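Local coordinates for protein methyltransferase (Thermus thermophilus, PDB 3TMA) that methylates the N2 amino group of guanosine 6 in tRNA(Phe), using S-adenosyl-L-methionine as the methyl donor, at residues L72-V77 against S186-L191; P230-D235 against F269-D274; D298-A303 against R325-G330; A314-R319 against P346-L351. One frame throughout, in Å; residues are numbered along the deposited sequence.

Contact 1. Residues L72-V77 against S186-L191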
loop_
_atom_site.group_PDB
_atom_site.type_symbol
_atom_site.label_atom_id
_atom_site.label_comp_id
_atom_site.label_asym_id
_atom_site.label_seq_id
_atom_site.Cartn_x
_atom_site.Cartn_y
_atom_site.Cartn_z
ATOM N N LEU A 72 5.189 -2.505 1.001
ATOM C CA LEU A 72 4.511 -1.284 0.570
ATOM C C LEU A 72 3.921 -1.407 -0.839
ATOM O O LEU A 72 3.490 -0.412 -1.401
ATOM C CB LEU A 72 5.475 -0.103 0.623
ATOM C CG LEU A 72 5.834 0.258 2.080
ATOM C CD1 LEU A 72 7.192 0.958 2.157
ATOM C CD2 LEU A 72 4.707 1.115 2.672
ATOM N N ALA A 73 3.905 -2.611 -1.409
ATOM C CA ALA A 73 3.444 -2.739 -2.793
ATOM C C ALA A 73 2.062 -3.352 -2.886
ATOM O O ALA A 73 1.711 -4.244 -2.105
ATOM C CB ALA A 73 4.447 -3.554 -3.633
ATOM N N HIS A 74 1.296 -2.907 -3.868
ATOM C CA HIS A 74 0.031 -3.571 -4.188
ATOM C C HIS A 74 0.251 -4.616 -5.278
ATOM O O HIS A 74 0.126 -5.825 -5.004
ATOM C CB HIS A 74 -1.022 -2.558 -4.620
ATOM C CG HIS A 74 -1.480 -1.674 -3.514
ATOM N ND1 HIS A 74 -1.991 -2.167 -2.328
ATOM C CD2 HIS A 74 -1.536 -0.324 -3.418
ATOM C CE1 HIS A 74 -2.350 -1.154 -1.560
ATOM N NE2 HIS A 74 -2.028 -0.028 -2.177
ATOM N N HIS A 75 0.686 -4.188 -6.465
ATOM C CA HIS A 75 0.949 -5.086 -7.614
ATOM C C HIS A 75 2.387 -4.931 -8.110
ATOM O O HIS A 75 3.024 -3.883 -7.904
ATOM C CB HIS A 75 -0.043 -4.814 -8.789
ATOM C CG HIS A 75 -1.343 -5.562 -8.663
ATOM N ND1 HIS A 75 -1.404 -6.924 -8.405
ATOM C CD2 HIS A 75 -2.628 -5.131 -8.693
ATOM C CE1 HIS A 75 -2.667 -7.305 -8.333
ATOM N NE2 HIS A 75 -3.430 -6.236 -8.512
ATOM N N LEU A 76 2.915 -6.009 -8.692
ATOM C CA LEU A 76 4.209 -5.997 -9.354
ATOM C C LEU A 76 4.017 -6.407 -10.843
ATOM O O LEU A 76 3.353 -7.413 -11.133
ATOM C CB LEU A 76 5.126 -7.025 -8.698
ATOM C CG LEU A 76 5.380 -6.862 -7.174
ATOM C CD1 LEU A 76 6.303 -7.982 -6.718
ATOM C CD2 LEU A 76 6.022 -5.485 -6.909
ATOM N N VAL A 77 4.676 -5.683 -11.731
ATOM C CA VAL A 77 4.729 -5.999 -13.189
ATOM C C VAL A 77 6.183 -6.076 -13.635
ATOM O O VAL A 77 6.955 -5.196 -13.337
ATOM C CB VAL A 77 4.010 -4.863 -13.996
ATOM C CG1 VAL A 77 3.949 -5.168 -15.483
ATOM C CG2 VAL A 77 2.559 -4.736 -13.459
ATOM N N SER A 186 -11.486 0.764 4.463
ATOM C CA SER A 186 -10.668 1.152 3.327
ATOM C C SER A 186 -9.170 0.989 3.648
ATOM O O SER A 186 -8.317 1.205 2.776
ATOM C CB SER A 186 -10.995 2.589 2.884
ATOM O OG SER A 186 -10.692 2.753 1.505
ATOM N N LEU A 187 -8.857 0.586 4.886
ATOM C CA LEU A 187 -7.478 0.686 5.388
ATOM C C LEU A 187 -6.595 -0.543 5.122
ATOM O O LEU A 187 -6.699 -1.544 5.825
ATOM C CB LEU A 187 -7.449 1.005 6.868
ATOM C CG LEU A 187 -5.972 1.087 7.260
ATOM C CD1 LEU A 187 -5.449 2.455 6.963
ATOM C CD2 LEU A 187 -5.771 0.756 8.689
ATOM N N THR A 188 -5.662 -0.419 4.191
ATOM C CA THR A 188 -4.926 -1.600 3.728
ATOM C C THR A 188 -3.750 -1.859 4.664
ATOM O O THR A 188 -3.245 -0.916 5.304
ATOM C CB THR A 188 -4.395 -1.379 2.299
ATOM O OG1 THR A 188 -3.458 -0.292 2.320
ATOM C CG2 THR A 188 -5.531 -0.960 1.384
ATOM N N PRO A 189 -3.205 -3.090 4.631
ATOM C CA PRO A 189 -1.916 -3.294 5.313
ATOM C C PRO A 189 -0.783 -2.400 4.754
ATOM O O PRO A 189 0.156 -2.074 5.487
ATOM C CB PRO A 189 -1.617 -4.792 5.063
ATOM C CG PRO A 189 -2.961 -5.411 4.945
ATOM C CD PRO A 189 -3.850 -4.375 4.268
ATOM N N VAL A 190 -0.862 -2.002 3.480
ATOM C CA VAL A 190 0.167 -1.102 2.917
ATOM C C VAL A 190 0.170 0.290 3.620
ATOM O O VAL A 190 1.215 0.823 3.969
ATOM C CB VAL A 190 -0.009 -0.950 1.399
ATOM C CG1 VAL A 190 0.881 0.195 0.872
ATOM C CG2 VAL A 190 0.362 -2.306 0.691
ATOM N N LEU A 191 -1.010 0.855 3.816
ATOM C CA LEU A 191 -1.153 2.088 4.563
ATOM C C LEU A 191 -0.727 1.962 6.022
ATOM O O LEU A 191 -0.027 2.848 6.554
ATOM C CB LEU A 191 -2.590 2.582 4.503
ATOM C CG LEU A 191 -2.644 3.819 3.616
ATOM C CD1 LEU A 191 -4.099 4.228 3.400
ATOM C CD2 LEU A 191 -1.833 4.916 4.322
#
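Val-190, in the first turn of helix 189-198, presses its isopropyl group against the backbone and one side chain of the chain leading into strand 76-84. Its CB already meets the imidazole of His-74, lying 3.8 Å from CE1. From there the two methyls part. CG1, anti to the backbone N at chi1 169°, reaches the carbonyl of Leu-72, with Leu-72 O 3.5 Å from Val-190 CG1. CG2 settles 3.7 Å from Ala-73 O and at the same distance from His-74 CE1, approaching the ring obliquely. Val-190 thus fits against three consecutive residues, mostly through backbone carbonyls. Leu-72 adds a further touch: its CB points away from the helix, but the side chain folds back and brings CD2 to 3.7 Å from Val-190 O.

Most polar partners lie outside the two segments. The bond within one of them is that of the N-cap, Thr-188, whose OG1 accepts from Leu-191 N at 3.1 Å in a nearly straight line (169°). The same OG1 sits near the plane of the His-74 ring, at its edge, and is also hydrogen-bonded to His-27 NE2. In the conformer described, His-74 ND1 is hydrogen-bonded to Ser-175 OG, while the His-27 ring meets the imidazole edge-to-face.

Leu-72 O takes its hydrogen bond from Thr-26 OG1. The whole is a buried van der Waals interface, a valine packed on carbonyls and an imidazole, between the THUMP-bearing N-terminal part and the start of the Rossmann-fold methyltransferase domain, at a capped helix N-terminus close to Thr-216, a probable S-adenosyl-L-methionine-binding residue.

Contact 2. Residues P230-D235 against F269-D274; sequences PVYAGD and FFPEVD
Tyr-232 and Phe-270 share nearly the same first torsion, chi1 -64° and -60°, each placing CG anti to its carbonyl carbon, and from facing segments their side chains run past one another in opposite directions. The outcome is a lengthwise overlap rather than a stack: Tyr-232 CB lies 3.7 Å from Phe-270 CD1, obliquely to the phenylalanine ring. Farther along, the ring reaches the strand backbone with its edge. Phe-270 CZ stands 3.7 Å from Gly-234 CA and 3.8 Å from Ala-233 O, both close to the ring plane. Gly-234 has no side chain, and the phenylalanine edge comes right up to its alpha carbon.

The tyrosine ring is covered from the loop by Pro-271. Pro-271 CD makes a CH-pi contact over one face, 4.0 Å from the centroid of the Tyr-232 ring and 22° off its normal, while Pro-271 CG reaches the phenol end, 3.6 Å from Tyr-232 CZ. Val-273 completes the packing with CG1, which lies 3.9 Å from Tyr-232 CD2. The interface therefore rests on van der Waals and CH-pi contacts, without a hydrogen bond between the segments.

In the fold, strand 231-235 runs between strands 207-209 and 257-260 of the parallel part of the methyltransferase sheet. The loop leading to strand 275-278 packs against one side of it, with Leu-208 touching Tyr-232, Phe-270 and Val-273; Ala-218 of helix 216-225 meets Val-231 and Ala-233, whose side chains point away from the loop.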
loop_
_atom_site.group_PDB
_atom_site.type_symbol
_atom_site.label_atom_id
_atom_site.label_comp_id
_atom_site.label_asym_id
_atom_site.label_seq_id
_atom_site.Cartn_x
_atom_site.Cartn_y
_atom_site.Cartn_z
ATOM N N PRO A 230 6.363 -4.657 22.463
ATOM C CA PRO A 230 4.988 -4.731 22.988
ATOM C C PRO A 230 3.986 -3.958 22.094
ATOM O O PRO A 230 4.269 -2.840 21.676
ATOM C CB PRO A 230 5.095 -4.056 24.362
ATOM C CG PRO A 230 6.623 -4.213 24.748
ATOM C CD PRO A 230 7.296 -3.992 23.400
ATOM N N VAL A 231 2.885 -4.600 21.716
ATOM C CA VAL A 231 1.863 -3.962 20.850
ATOM C C VAL A 231 0.537 -3.958 21.603
ATOM O O VAL A 231 0.119 -5.000 22.116
ATOM C CB VAL A 231 1.650 -4.713 19.525
ATOM C CG1 VAL A 231 0.502 -4.048 18.704
ATOM C CG2 VAL A 231 2.943 -4.690 18.715
ATOM N N TYR A 232 -0.034 -2.765 21.778
ATOM C CA TYR A 232 -1.301 -2.565 22.488
ATOM C C TYR A 232 -2.305 -2.101 21.422
ATOM O O TYR A 232 -1.928 -1.381 20.493
ATOM C CB TYR A 232 -1.119 -1.433 23.543
ATOM C CG TYR A 232 -0.125 -1.783 24.646
ATOM C CD1 TYR A 232 -0.549 -2.410 25.816
ATOM C CD2 TYR A 232 1.228 -1.419 24.544
ATOM C CE1 TYR A 232 0.378 -2.743 26.839
ATOM C CE2 TYR A 232 2.135 -1.702 25.567
ATOM C CZ TYR A 232 1.714 -2.387 26.685
ATOM O OH TYR A 232 2.647 -2.686 27.653
ATOM N N ALA A 233 -3.566 -2.506 21.542
ATOM C CA ALA A 233 -4.527 -2.185 20.517
ATOM C C ALA A 233 -5.872 -2.102 21.179
ATOM O O ALA A 233 -6.223 -2.973 21.979
ATOM C CB ALA A 233 -4.538 -3.277 19.429
ATOM N N GLY A 234 -6.654 -1.075 20.830
ATOM C CA GLY A 234 -7.890 -0.852 21.548
ATOM C C GLY A 234 -9.047 -0.575 20.627
ATOM O O GLY A 234 -8.871 -0.004 19.531
ATOM N N ASP A 235 -10.247 -0.929 21.076
ATOM C CA ASP A 235 -11.439 -0.559 20.343
ATOM C C ASP A 235 -12.662 -0.706 21.253
ATOM O O ASP A 235 -12.636 -1.470 22.224
ATOM C CB ASP A 235 -11.585 -1.480 19.128
ATOM C CG ASP A 235 -12.489 -0.899 18.066
ATOM O OD1 ASP A 235 -13.729 -1.166 18.120
ATOM O OD2 ASP A 235 -11.952 -0.199 17.160
ATOM N N PHE A 269 -6.612 2.830 30.181
ATOM C CA PHE A 269 -6.468 1.489 29.572
ATOM C C PHE A 269 -5.043 1.079 29.194
ATOM O O PHE A 269 -4.723 -0.116 29.182
ATOM C CB PHE A 269 -7.336 1.408 28.308
ATOM C CG PHE A 269 -8.792 1.645 28.571
ATOM C CD1 PHE A 269 -9.576 0.642 29.150
ATOM C CD2 PHE A 269 -9.366 2.884 28.319
ATOM C CE1 PHE A 269 -10.934 0.865 29.435
ATOM C CE2 PHE A 269 -10.732 3.118 28.604
ATOM C CZ PHE A 269 -11.505 2.114 29.158
ATOM N N PHE A 270 -4.217 2.050 28.797
ATOM C CA PHE A 270 -2.880 1.738 28.271
ATOM C C PHE A 270 -1.784 2.457 29.027
ATOM O O PHE A 270 -1.967 3.608 29.408
ATOM C CB PHE A 270 -2.799 2.117 26.755
ATOM C CG PHE A 270 -3.803 1.358 25.901
ATOM C CD1 PHE A 270 -3.689 -0.037 25.764
ATOM C CD2 PHE A 270 -4.907 2.006 25.353
ATOM C CE1 PHE A 270 -4.622 -0.777 25.033
ATOM C CE2 PHE A 270 -5.844 1.288 24.561
ATOM C CZ PHE A 270 -5.697 -0.124 24.417
ATOM N N PRO A 271 -0.591 1.857 29.079
ATOM C CA PRO A 271 0.568 2.484 29.701
ATOM C C PRO A 271 1.306 3.379 28.704
ATOM O O PRO A 271 0.901 3.485 27.516
ATOM C CB PRO A 271 1.436 1.280 30.087
ATOM C CG PRO A 271 1.201 0.313 28.981
ATOM C CD PRO A 271 -0.280 0.487 28.595
ATOM N N GLU A 272 2.397 3.997 29.148
ATOM C CA GLU A 272 3.215 4.795 28.221
ATOM C C GLU A 272 3.697 3.899 27.048
ATOM O O GLU A 272 3.981 2.707 27.254
ATOM C CB GLU A 272 4.437 5.336 28.939
ATOM C CG GLU A 272 5.398 6.098 28.008
ATOM C CD GLU A 272 6.605 6.638 28.762
ATOM O OE1 GLU A 272 7.602 5.880 28.955
ATOM O OE2 GLU A 272 6.534 7.811 29.184
ATOM N N VAL A 273 3.823 4.483 25.861
ATOM C CA VAL A 273 4.355 3.784 24.694
ATOM C C VAL A 273 5.317 4.720 23.935
ATOM O O VAL A 273 5.474 5.888 24.320
ATOM C CB VAL A 273 3.211 3.311 23.704
ATOM C CG1 VAL A 273 2.291 2.293 24.350
ATOM C CG2 VAL A 273 2.445 4.497 23.152
ATOM N N ASP A 274 5.959 4.225 22.870
ATOM C CA ASP A 274 6.910 5.068 22.125
ATOM C C ASP A 274 6.261 5.653 20.875
ATOM O O ASP A 274 6.713 6.678 20.386
ATOM C CB ASP A 274 8.136 4.261 21.709
ATOM C CG ASP A 274 8.951 3.790 22.911
ATOM O OD1 ASP A 274 9.514 4.670 23.590
ATOM O OD2 ASP A 274 8.993 2.566 23.190
#

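Contact 3. Residues D298-A303 against R325-G330; sequences DFLRGA and RALPPG
Arg-301 NH1 donates to Ala-326 O at 2.9 Å, a nearly straight bond (164°) that joins helix 290-305 to segment 325-330. The acceptor lies at the edge of the guanidinium, in its plane. Pro-328 takes one face: its CB sits over the centre of the planar group, 3.9 Å from Arg-301 CZ. The arginine chain is extended from CG to NE, sliding past the proline in the opposite direction.

A water in the guanidinium plane extends this shell. It accepts from Arg-301 NH2 at 3.1 Å and donates to two carbonyls, Arg-325 O at 2.9 Å and Leu-327 O at 2.8 Å. The arginine thus reaches, directly or through water, three successive carbonyls, those of Arg-325, Ala-326 and Leu-327. Beside the polar group runs an apolar seam. Leu-300 CB packs 3.7 Å from Pro-328 CD, and Leu-300 CD1 lies 4.1 Å from Ala-326 CB, with Leu-327 CD2 equally near.

Farther out, Trp-297 helps position the arginine: its backbone O accepts from NH1 as well, and its ring makes a cation-pi contact with the guanidinium. Leu-351 of strand 347-353 lies against both Leu-300 and Leu-327. The arrangement is an arginine of one helix bound, directly and through a water, to the carbonyls of the turn from helix 320-326 toward the loop, joining the helices that precede and follow strand 312-317 in the Rossmann-fold methyltransferase domain.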
loop_
_atom_site.group_PDB
_atom_site.type_symbol
_atom_site.label_atom_id
_atom_site.label_comp_id
_atom_site.label_asym_id
_atom_site.label_seq_id
_atom_site.Cartn_x
_atom_site.Cartn_y
_atom_site.Cartn_z
ATOM N N ASP A 298 -9.958 14.937 22.890
ATOM C CA ASP A 298 -9.674 13.983 23.957
ATOM C C ASP A 298 -8.618 12.941 23.552
ATOM O O ASP A 298 -7.765 12.566 24.360
ATOM C CB ASP A 298 -10.946 13.231 24.350
ATOM C CG ASP A 298 -11.994 14.123 25.028
ATOM O OD1 ASP A 298 -11.689 15.276 25.434
ATOM O OD2 ASP A 298 -13.148 13.636 25.154
ATOM N N PHE A 299 -8.709 12.439 22.324
ATOM C CA PHE A 299 -7.742 11.470 21.882
ATOM C C PHE A 299 -6.333 12.074 21.857
ATOM O O PHE A 299 -5.381 11.441 22.294
ATOM C CB PHE A 299 -8.086 10.891 20.495
ATOM C CG PHE A 299 -6.890 10.267 19.802
ATOM C CD1 PHE A 299 -6.352 9.085 20.273
ATOM C CD2 PHE A 299 -6.320 10.876 18.699
ATOM C CE1 PHE A 299 -5.237 8.518 19.684
ATOM C CE2 PHE A 299 -5.205 10.334 18.084
ATOM C CZ PHE A 299 -4.632 9.170 18.599
ATOM N N LEU A 300 -6.174 13.274 21.300
ATOM C CA LEU A 300 -4.799 13.798 21.166
ATOM C C LEU A 300 -4.200 14.096 22.534
ATOM O O LEU A 300 -2.997 14.011 22.717
ATOM C CB LEU A 300 -4.749 15.051 20.306
ATOM C CG LEU A 300 -5.048 14.762 18.831
ATOM C CD1 LEU A 300 -5.416 16.061 18.100
ATOM C CD2 LEU A 300 -3.869 14.004 18.163
ATOM N N ARG A 301 -5.028 14.531 23.476
ATOM C CA ARG A 301 -4.512 14.779 24.817
ATOM C C ARG A 301 -4.117 13.500 25.553
ATOM O O ARG A 301 -3.104 13.471 26.260
ATOM C CB ARG A 301 -5.447 15.695 25.630
ATOM C CG ARG A 301 -5.228 17.173 25.215
ATOM C CD ARG A 301 -6.469 18.049 25.424
ATOM N NE ARG A 301 -6.203 19.345 24.804
ATOM C CZ ARG A 301 -6.235 19.560 23.489
ATOM N NH1 ARG A 301 -6.550 18.562 22.637
ATOM N NH2 ARG A 301 -5.897 20.751 23.029
ATOM N N GLY A 302 -4.915 12.451 25.388
ATOM C CA GLY A 302 -4.546 11.141 25.927
ATOM C C GLY A 302 -3.252 10.651 25.278
ATOM O O GLY A 302 -2.386 10.045 25.953
ATOM N N ALA A 303 -3.109 10.883 23.969
ATOM C CA ALA A 303 -1.916 10.381 23.268
ATOM C C ALA A 303 -0.681 11.074 23.822
ATOM O O ALA A 303 0.323 10.424 24.101
ATOM C CB ALA A 303 -2.004 10.628 21.749
ATOM N N ARG A 325 -6.621 22.260 14.542
ATOM C CA ARG A 325 -7.315 22.979 15.562
ATOM C C ARG A 325 -7.316 22.281 16.940
ATOM O O ARG A 325 -7.213 22.955 17.969
ATOM C CB ARG A 325 -8.755 23.235 15.087
ATOM C CG ARG A 325 -9.709 23.827 16.129
ATOM C CD ARG A 325 -9.722 25.364 16.131
ATOM N NE ARG A 325 -10.120 25.871 14.823
ATOM C CZ ARG A 325 -11.122 26.718 14.608
ATOM N NH1 ARG A 325 -11.413 27.071 13.366
ATOM N NH2 ARG A 325 -11.819 27.227 15.624
ATOM N N ALA A 326 -7.438 20.944 16.962
ATOM C CA ALA A 326 -7.491 20.175 18.199
ATOM C C ALA A 326 -6.137 19.815 18.820
ATOM O O ALA A 326 -6.099 19.193 19.882
ATOM C CB ALA A 326 -8.322 18.890 17.968
ATOM N N LEU A 327 -5.038 20.064 18.104
ATOM C CA LEU A 327 -3.702 19.670 18.578
ATOM C C LEU A 327 -3.342 20.370 19.871
ATOM O O LEU A 327 -3.412 21.605 19.924
ATOM C CB LEU A 327 -2.641 20.050 17.560
ATOM C CG LEU A 327 -2.332 19.122 16.398
ATOM C CD1 LEU A 327 -1.258 19.729 15.478
ATOM C CD2 LEU A 327 -1.846 17.763 16.947
ATOM N N PRO A 328 -2.908 19.613 20.908
ATOM C CA PRO A 328 -2.394 20.371 22.036
ATOM C C PRO A 328 -0.999 20.919 21.743
ATOM O O PRO A 328 -0.278 20.370 20.889
ATOM C CB PRO A 328 -2.377 19.347 23.188
ATOM C CG PRO A 328 -2.297 17.996 22.506
ATOM C CD PRO A 328 -3.086 18.173 21.217
ATOM N N PRO A 329 -0.605 21.993 22.443
ATOM C CA PRO A 329 0.673 22.655 22.130
ATOM C C PRO A 329 1.936 21.859 22.567
ATOM O O PRO A 329 3.053 22.184 22.138
ATOM C CB PRO A 329 0.562 24.007 22.866
ATOM C CG PRO A 329 -0.505 23.804 23.913
ATOM C CD PRO A 329 -1.481 22.840 23.282
ATOM N N GLY A 330 1.772 20.821 23.381
ATOM C CA GLY A 330 2.897 19.929 23.680
ATOM C C GLY A 330 3.412 19.080 22.494
ATOM O O GLY A 330 4.441 18.428 22.618
HETATM O O HOH W 1 -5.996 22.607 20.555
#

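Contact 4. Residues A314-R319 against P346-L351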
loop_
_atom_site.group_PDB
_atom_site.type_symbol
_atom_site.label_atom_id
_atom_site.label_comp_id
_atom_site.label_asym_id
_atom_site.label_seq_id
_atom_site.Cartn_x
_atom_site.Cartn_y
_atom_site.Cartn_z
ATOM N N ALA A 314 1.771 8.798 14.373
ATOM C CA ALA A 314 1.454 8.946 12.944
ATOM C C ALA A 314 -0.061 8.800 12.818
ATOM O O ALA A 314 -0.637 7.808 13.278
ATOM C CB ALA A 314 2.184 7.855 12.095
ATOM N N LEU A 315 -0.684 9.777 12.235
ATOM C CA LEU A 315 -2.096 9.700 12.142
ATOM C C LEU A 315 -2.677 10.022 10.798
ATOM O O LEU A 315 -2.177 10.827 10.085
ATOM C CB LEU A 315 -2.803 10.428 13.292
ATOM C CG LEU A 315 -3.212 11.890 13.263
ATOM C CD1 LEU A 315 -4.228 12.132 12.112
ATOM C CD2 LEU A 315 -3.857 12.150 14.616
ATOM N N LEU A 316 -3.754 9.347 10.484
ATOM C CA LEU A 316 -4.396 9.540 9.169
ATOM C C LEU A 316 -5.731 10.278 9.354
ATOM O O LEU A 316 -6.537 9.879 10.225
ATOM C CB LEU A 316 -4.622 8.135 8.594
ATOM C CG LEU A 316 -5.024 7.783 7.174
ATOM C CD1 LEU A 316 -4.114 8.357 6.087
ATOM C CD2 LEU A 316 -4.962 6.266 7.168
ATOM N N THR A 317 -5.999 11.329 8.575
ATOM C CA THR A 317 -7.272 12.043 8.725
ATOM C C THR A 317 -7.740 12.695 7.413
ATOM O O THR A 317 -6.941 13.310 6.707
ATOM C CB THR A 317 -7.193 13.175 9.860
ATOM O OG1 THR A 317 -8.407 13.938 9.874
ATOM C CG2 THR A 317 -6.046 14.144 9.572
ATOM N N LEU A 318 -9.045 12.643 7.170
ATOM C CA LEU A 318 -9.680 13.443 6.123
ATOM C C LEU A 318 -9.923 14.891 6.501
ATOM O O LEU A 318 -10.325 15.723 5.641
ATOM C CB LEU A 318 -10.988 12.779 5.620
ATOM C CG LEU A 318 -10.710 11.527 4.756
ATOM C CD1 LEU A 318 -11.943 10.594 4.726
ATOM C CD2 LEU A 318 -10.267 11.937 3.341
ATOM N N ARG A 319 -9.679 15.226 7.772
ATOM C CA ARG A 319 -10.006 16.571 8.260
ATOM C C ARG A 319 -8.781 17.276 8.878
ATOM O O ARG A 319 -8.746 17.503 10.090
ATOM C CB ARG A 319 -11.146 16.466 9.280
ATOM C CG ARG A 319 -12.509 16.121 8.639
ATOM C CD ARG A 319 -13.601 16.027 9.682
ATOM N NE ARG A 319 -14.885 15.645 9.106
ATOM C CZ ARG A 319 -15.806 16.486 8.654
ATOM N NH1 ARG A 319 -15.636 17.819 8.700
ATOM N NH2 ARG A 319 -16.926 15.977 8.179
ATOM N N PRO A 346 -6.778 11.399 2.238
ATOM C CA PRO A 346 -6.443 11.785 3.608
ATOM C C PRO A 346 -5.016 12.343 3.717
ATOM O O PRO A 346 -4.192 12.131 2.808
ATOM C CB PRO A 346 -6.550 10.480 4.375
ATOM C CG PRO A 346 -6.297 9.424 3.371
ATOM C CD PRO A 346 -6.958 9.940 2.102
ATOM N N ARG A 347 -4.751 13.060 4.804
ATOM C CA ARG A 347 -3.395 13.469 5.142
ATOM C C ARG A 347 -2.835 12.495 6.163
ATOM O O ARG A 347 -3.600 11.929 6.968
ATOM C CB ARG A 347 -3.437 14.894 5.746
ATOM C CG ARG A 347 -3.422 16.003 4.672
ATOM C CD ARG A 347 -4.689 16.002 3.795
ATOM N NE ARG A 347 -4.716 17.203 2.949
ATOM C CZ ARG A 347 -4.975 17.223 1.649
ATOM N NH1 ARG A 347 -5.496 16.158 1.048
ATOM N NH2 ARG A 347 -4.828 18.366 0.974
ATOM N N VAL A 348 -1.523 12.268 6.129
ATOM C CA VAL A 348 -0.825 11.620 7.269
ATOM C C VAL A 348 -0.026 12.724 7.980
ATOM O O VAL A 348 0.742 13.477 7.341
ATOM C CB VAL A 348 0.172 10.497 6.848
ATOM C CG1 VAL A 348 0.958 9.979 8.100
ATOM C CG2 VAL A 348 -0.590 9.298 6.181
ATOM N N PHE A 349 -0.232 12.846 9.281
ATOM C CA PHE A 349 0.588 13.774 10.079
ATOM C C PHE A 349 1.475 12.968 10.997
ATOM O O PHE A 349 1.019 11.968 11.528
ATOM C CB PHE A 349 -0.362 14.631 10.939
ATOM C CG PHE A 349 -1.183 15.625 10.127
ATOM C CD1 PHE A 349 -0.572 16.596 9.358
ATOM C CD2 PHE A 349 -2.563 15.621 10.182
ATOM C CE1 PHE A 349 -1.337 17.564 8.610
ATOM C CE2 PHE A 349 -3.318 16.609 9.465
ATOM C CZ PHE A 349 -2.686 17.555 8.675
ATOM N N VAL A 350 2.727 13.373 11.149
ATOM C CA VAL A 350 3.581 12.836 12.186
ATOM C C VAL A 350 3.781 13.919 13.238
ATOM O O VAL A 350 4.244 15.019 12.921
ATOM C CB VAL A 350 4.974 12.377 11.631
ATOM C CG1 VAL A 350 5.825 11.754 12.764
ATOM C CG2 VAL A 350 4.718 11.303 10.545
ATOM N N LEU A 351 3.445 13.583 14.478
ATOM C CA LEU A 351 3.594 14.492 15.615
ATOM C C LEU A 351 4.675 13.944 16.530
ATOM O O LEU A 351 4.828 12.722 16.656
ATOM C CB LEU A 351 2.273 14.584 16.395
ATOM C CG LEU A 351 1.001 14.748 15.552
ATOM C CD1 LEU A 351 -0.227 14.481 16.399
ATOM C CD2 LEU A 351 0.913 16.119 14.895
#
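Strand 347-353 is inserted between strands 312-317 and 331-338 and runs antiparallel to both, the reversed last strand characteristic of Rossmann-fold methyltransferases, whose strand order here is 3-2-1-4-5-7-6. Leu-315 and Phe-349 form one hydrogen-bonded pair, with Leu-315 N to Phe-349 O and Phe-349 N to Leu-315 O both 2.9 Å. Thr-317 and Arg-347 form the next, again through two bonds. Between them Leu-316 faces Val-348 in a non-hydrogen-bonded pair. The Leu-315 carbonyl also receives a CA-H...O contact, with Val-348 CA 3.2 Å from Leu-315 O.

On the face bearing Leu-316 and Val-348, Leu-316 CD1 lies 3.6 Å from both Pro-346 CG and Val-348 CG2; the leucine runs alongside the proline and obliquely across the valine. On the other face Thr-317 CG2 rests 3.7 Å from Phe-349 CE2, while Leu-315 CD1 approaches the edge of that ring. With chi1 at 174°, Thr-317 OG1 lies anti to its backbone N and accepts from Arg-319 N at 2.8 Å, an ST turn that leads into helix 320-326. Tyr-296 OH is a further partner of the hydroxyl.

Asn-279, probably an S-adenosyl-L-methionine ligand, lies near Leu-316. Four nearly straight backbone bonds of ordinary length fix the register, and with apolar groups packed on both faces they imply a largely buried pair of strands inside the sheet, beside that site.

How the contacts relate
From the N terminus, contact 1 closes first: a long loop of 108 residues, holding most of the THUMP region, returns to join the chain before strand 76-84 to helix 189-198. Contact 2 follows in series, closing 33 residues between strand 231-235 and the loop before strand 275-278. Contacts 3 and 4 come last and cross, their segments alternating along the chain, so that helix 290-305, strand 312-317, helix 320-326 and strand 347-353 interlock. These two also touch where Phe-299 and Leu-300 pack on Leu-315. Contact 4 meets contact 1 where Leu-316 packs on Leu-187, linking the sheet to the domain junction, while contact 2 reaches the same sheet elsewhere.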